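PDB 5BSZ: N-methyltransferase, which probably transfers a methyl group from S-adenosylmethionine to the nitrogen of a deoxysugar, the kind of sugar found in the antitumour compound kedarcidin. Local coordinates for residues Glu35-Val40 / Ala110-Thr115. Sequence-based numbering, arbitrary orientation.
Sequences EWVRRV and AVCCLT. With SAH (S-adenosyl-L-homocysteine), chain B.
Val37 reaches from helix 30-44 onto strand 110-113 and the loop after it, with one methyl for each of two partners. Val37 CG2 meets Leu114 CD2 at 3.8 Å. Val37 CG1 lies more loosely, 4.4 Å from Cys112 CB. CG1 is anti to the backbone N (chi1 175°), which leaves CG2 beside that N and directed at Leu114. Leu51 of the neighbouring strand and Leu65 of helix 60-65 also touch Val37. The contact is buried and wholly apolar.

This is a helix packed on the face of the central sheet in a Rossmann-like methyltransferase fold. Strand 110-113 runs parallel between strands 50-54 and 143-146. Its C-terminal end leads into the S-adenosyl-L-homocysteine site.

Polar contacts there include the ligand. Leu114 O takes a weak hydrogen bond from the SAH amino N at 3.4 Å. Thr115 binds the ligand, with OG1 beside the SAH carboxylate, though the modelled detail is doubtful. A valine here has no hydroxyl, and the carboxylate would probably be freer to shift.

On the helix side facing away from the strand, Arg38 grips Glu35 side-on in a salt bridge. Arg38 NE meets Glu35 OE2 at 2.8 Å and Arg38 NH2 meets Glu35 OE1 at 2.9 Å.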
loop_
_atom_site.group_PDB
_atom_site.type_symbol
_atom_site.label_atom_id
_atom_site.label_comp_id
_atom_site.label_asym_id
_atom_site.label_seq_id
_atom_site.Cartn_x
_atom_site.Cartn_y
_atom_site.Cartn_z
ATOM N N GLU A 35 -0.530 -3.450 -40.420
ATOM C CA GLU A 35 -0.195 -4.124 -41.668
ATOM C C GLU A 35 -0.700 -5.555 -41.757
ATOM O O GLU A 35 -1.233 -5.974 -42.825
ATOM C CB GLU A 35 1.322 -3.982 -41.938
ATOM C CG GLU A 35 1.868 -4.685 -43.173
ATOM C CD GLU A 35 1.149 -4.305 -44.449
ATOM O OE1 GLU A 35 1.074 -5.185 -45.347
ATOM O OE2 GLU A 35 0.543 -3.198 -44.521
ATOM N N TRP A 36 -0.550 -6.338 -40.676
ATOM C CA TRP A 36 -1.194 -7.657 -40.698
ATOM C C TRP A 36 -2.653 -7.591 -41.112
ATOM O O TRP A 36 -3.126 -8.365 -41.940
ATOM C CB TRP A 36 -1.202 -8.383 -39.360
ATOM C CG TRP A 36 0.110 -8.557 -38.685
ATOM C CD1 TRP A 36 1.345 -8.622 -39.265
ATOM C CD2 TRP A 36 0.312 -8.699 -37.269
ATOM N NE1 TRP A 36 2.315 -8.758 -38.286
ATOM C CE2 TRP A 36 1.708 -8.848 -37.061
ATOM C CE3 TRP A 36 -0.548 -8.735 -36.164
ATOM C CZ2 TRP A 36 2.259 -9.021 -35.796
ATOM C CZ3 TRP A 36 0.012 -8.910 -34.890
ATOM C CH2 TRP A 36 1.391 -9.059 -34.728
ATOM N N VAL A 37 -3.394 -6.699 -40.467
ATOM C CA VAL A 37 -4.829 -6.593 -40.696
ATOM C C VAL A 37 -5.082 -6.191 -42.167
ATOM O O VAL A 37 -5.857 -6.841 -42.864
ATOM C CB VAL A 37 -5.472 -5.529 -39.763
ATOM C CG1 VAL A 37 -6.958 -5.356 -40.108
ATOM C CG2 VAL A 37 -5.315 -5.935 -38.293
ATOM N N ARG A 38 -4.414 -5.144 -42.627
ATOM C CA ARG A 38 -4.608 -4.618 -43.982
ATOM C C ARG A 38 -4.419 -5.740 -45.022
ATOM O O ARG A 38 -5.238 -5.971 -45.919
ATOM C CB ARG A 38 -3.631 -3.460 -44.255
ATOM C CG ARG A 38 -3.702 -2.927 -45.701
ATOM C CD ARG A 38 -2.474 -2.115 -46.114
ATOM N NE ARG A 38 -1.427 -3.061 -46.467
ATOM C CZ ARG A 38 -1.409 -3.765 -47.607
ATOM N NH1 ARG A 38 -2.286 -3.529 -48.586
ATOM N NH2 ARG A 38 -0.463 -4.681 -47.775
ATOM N N ARG A 39 -3.329 -6.473 -44.844
ATOM C CA ARG A 39 -2.893 -7.505 -45.777
ATOM C C ARG A 39 -3.863 -8.660 -45.813
ATOM O O ARG A 39 -4.291 -9.087 -46.892
ATOM C CB ARG A 39 -1.487 -7.982 -45.391
ATOM C CG ARG A 39 -0.858 -9.035 -46.277
ATOM C CD ARG A 39 0.382 -9.630 -45.613
ATOM N NE ARG A 39 0.290 -11.085 -45.670
ATOM C CZ ARG A 39 1.319 -11.917 -45.747
ATOM N NH1 ARG A 39 1.095 -13.223 -45.808
ATOM N NH2 ARG A 39 2.562 -11.458 -45.741
ATOM N N VAL A 40 -4.221 -9.195 -44.644
ATOM C CA VAL A 40 -5.118 -10.336 -44.576
ATOM C C VAL A 40 -6.524 -9.968 -45.118
ATOM O O VAL A 40 -7.211 -10.762 -45.756
ATOM C CB VAL A 40 -5.230 -10.826 -43.105
ATOM C CG1 VAL A 40 -6.414 -11.734 -42.947
ATOM C CG2 VAL A 40 -3.956 -11.535 -42.645
ATOM N N ALA A 110 -14.430 -5.145 -42.880
ATOM C CA ALA A 110 -13.566 -5.905 -41.930
ATOM C C ALA A 110 -13.855 -5.528 -40.474
ATOM O O ALA A 110 -14.187 -4.368 -40.147
ATOM C CB ALA A 110 -12.119 -5.595 -42.209
ATOM N N VAL A 111 -13.725 -6.517 -39.597
ATOM C CA VAL A 111 -13.773 -6.279 -38.142
ATOM C C VAL A 111 -12.495 -6.905 -37.528
ATOM O O VAL A 111 -12.128 -8.074 -37.800
ATOM C CB VAL A 111 -15.059 -6.860 -37.524
ATOM C CG1 VAL A 111 -15.086 -6.723 -36.001
ATOM C CG2 VAL A 111 -16.342 -6.204 -38.076
ATOM N N CYS A 112 -11.812 -6.142 -36.680
ATOM C CA CYS A 112 -10.667 -6.727 -35.990
ATOM C C CYS A 112 -10.745 -6.554 -34.481
ATOM O O CYS A 112 -11.418 -5.652 -33.942
ATOM C CB CYS A 112 -9.344 -6.216 -36.571
ATOM S SG CYS A 112 -9.091 -4.432 -36.418
ATOM N N CYS A 113 -10.038 -7.437 -33.783
ATOM C CA CYS A 113 -9.854 -7.294 -32.349
ATOM C C CYS A 113 -8.413 -7.721 -32.049
ATOM O O CYS A 113 -8.049 -8.885 -32.296
ATOM C CB CYS A 113 -10.856 -8.214 -31.673
ATOM S SG CYS A 113 -10.815 -8.139 -29.864
ATOM N N LEU A 114 -7.608 -6.783 -31.582
ATOM C CA LEU A 114 -6.167 -6.944 -31.645
ATOM C C LEU A 114 -5.525 -7.131 -30.266
ATOM O O LEU A 114 -6.132 -6.818 -29.249
ATOM C CB LEU A 114 -5.553 -5.735 -32.340
ATOM C CG LEU A 114 -6.019 -5.539 -33.780
ATOM C CD1 LEU A 114 -5.371 -4.307 -34.373
ATOM C CD2 LEU A 114 -5.697 -6.751 -34.638
ATOM N N THR A 115 -4.270 -7.576 -30.290
ATOM C CA THR A 115 -3.406 -7.765 -29.134
ATOM C C THR A 115 -3.993 -8.586 -28.006
ATOM O O THR A 115 -3.788 -8.300 -26.843
ATOM C CB THR A 115 -2.871 -6.413 -28.640
ATOM O OG1 THR A 115 -3.941 -5.635 -28.117
ATOM C CG2 THR A 115 -2.399 -5.689 -29.779
HETATM N N SAH B . -6.640 -3.474 -29.129
HETATM C CA SAH B . -5.908 -2.449 -28.294
HETATM C CB SAH B . -6.276 -2.467 -26.794
HETATM C CG SAH B . -5.361 -3.066 -25.754
HETATM S SD SAH B . -5.852 -3.004 -24.064
HETATM C C SAH B . -4.463 -2.620 -28.655
HETATM O O SAH B . -4.023 -3.548 -29.321
HETATM O OXT SAH B . -3.708 -1.728 -28.409
HETATM C "C5'" SAH B . -7.390 -3.880 -23.966
HETATM C "C4'" SAH B . -8.559 -2.891 -24.141
HETATM O "O4'" SAH B . -9.818 -3.591 -24.132
HETATM C "C3'" SAH B . -8.675 -1.891 -22.995
HETATM O "O3'" SAH B . -8.614 -0.586 -23.565
HETATM C "C2'" SAH B . -10.036 -2.084 -22.345
HETATM O "O2'" SAH B . -10.659 -0.831 -21.963
HETATM C "C1'" SAH B . -10.780 -2.824 -23.425
HETATM N N9 SAH B . -11.861 -3.710 -22.951
HETATM C C8 SAH B . -11.844 -4.541 -21.867
HETATM N N7 SAH B . -13.032 -5.175 -21.742
HETATM C C5 SAH B . -13.822 -4.705 -22.743
HETATM C C6 SAH B . -15.198 -4.950 -23.165
HETATM N N6 SAH B . -15.890 -5.842 -22.433
HETATM N N1 SAH B . -15.636 -4.297 -24.266
HETATM C C2 SAH B . -14.897 -3.400 -24.927
HETATM N N3 SAH B . -13.621 -3.116 -24.612
HETATM C C4 SAH B . -13.052 -3.737 -23.551
#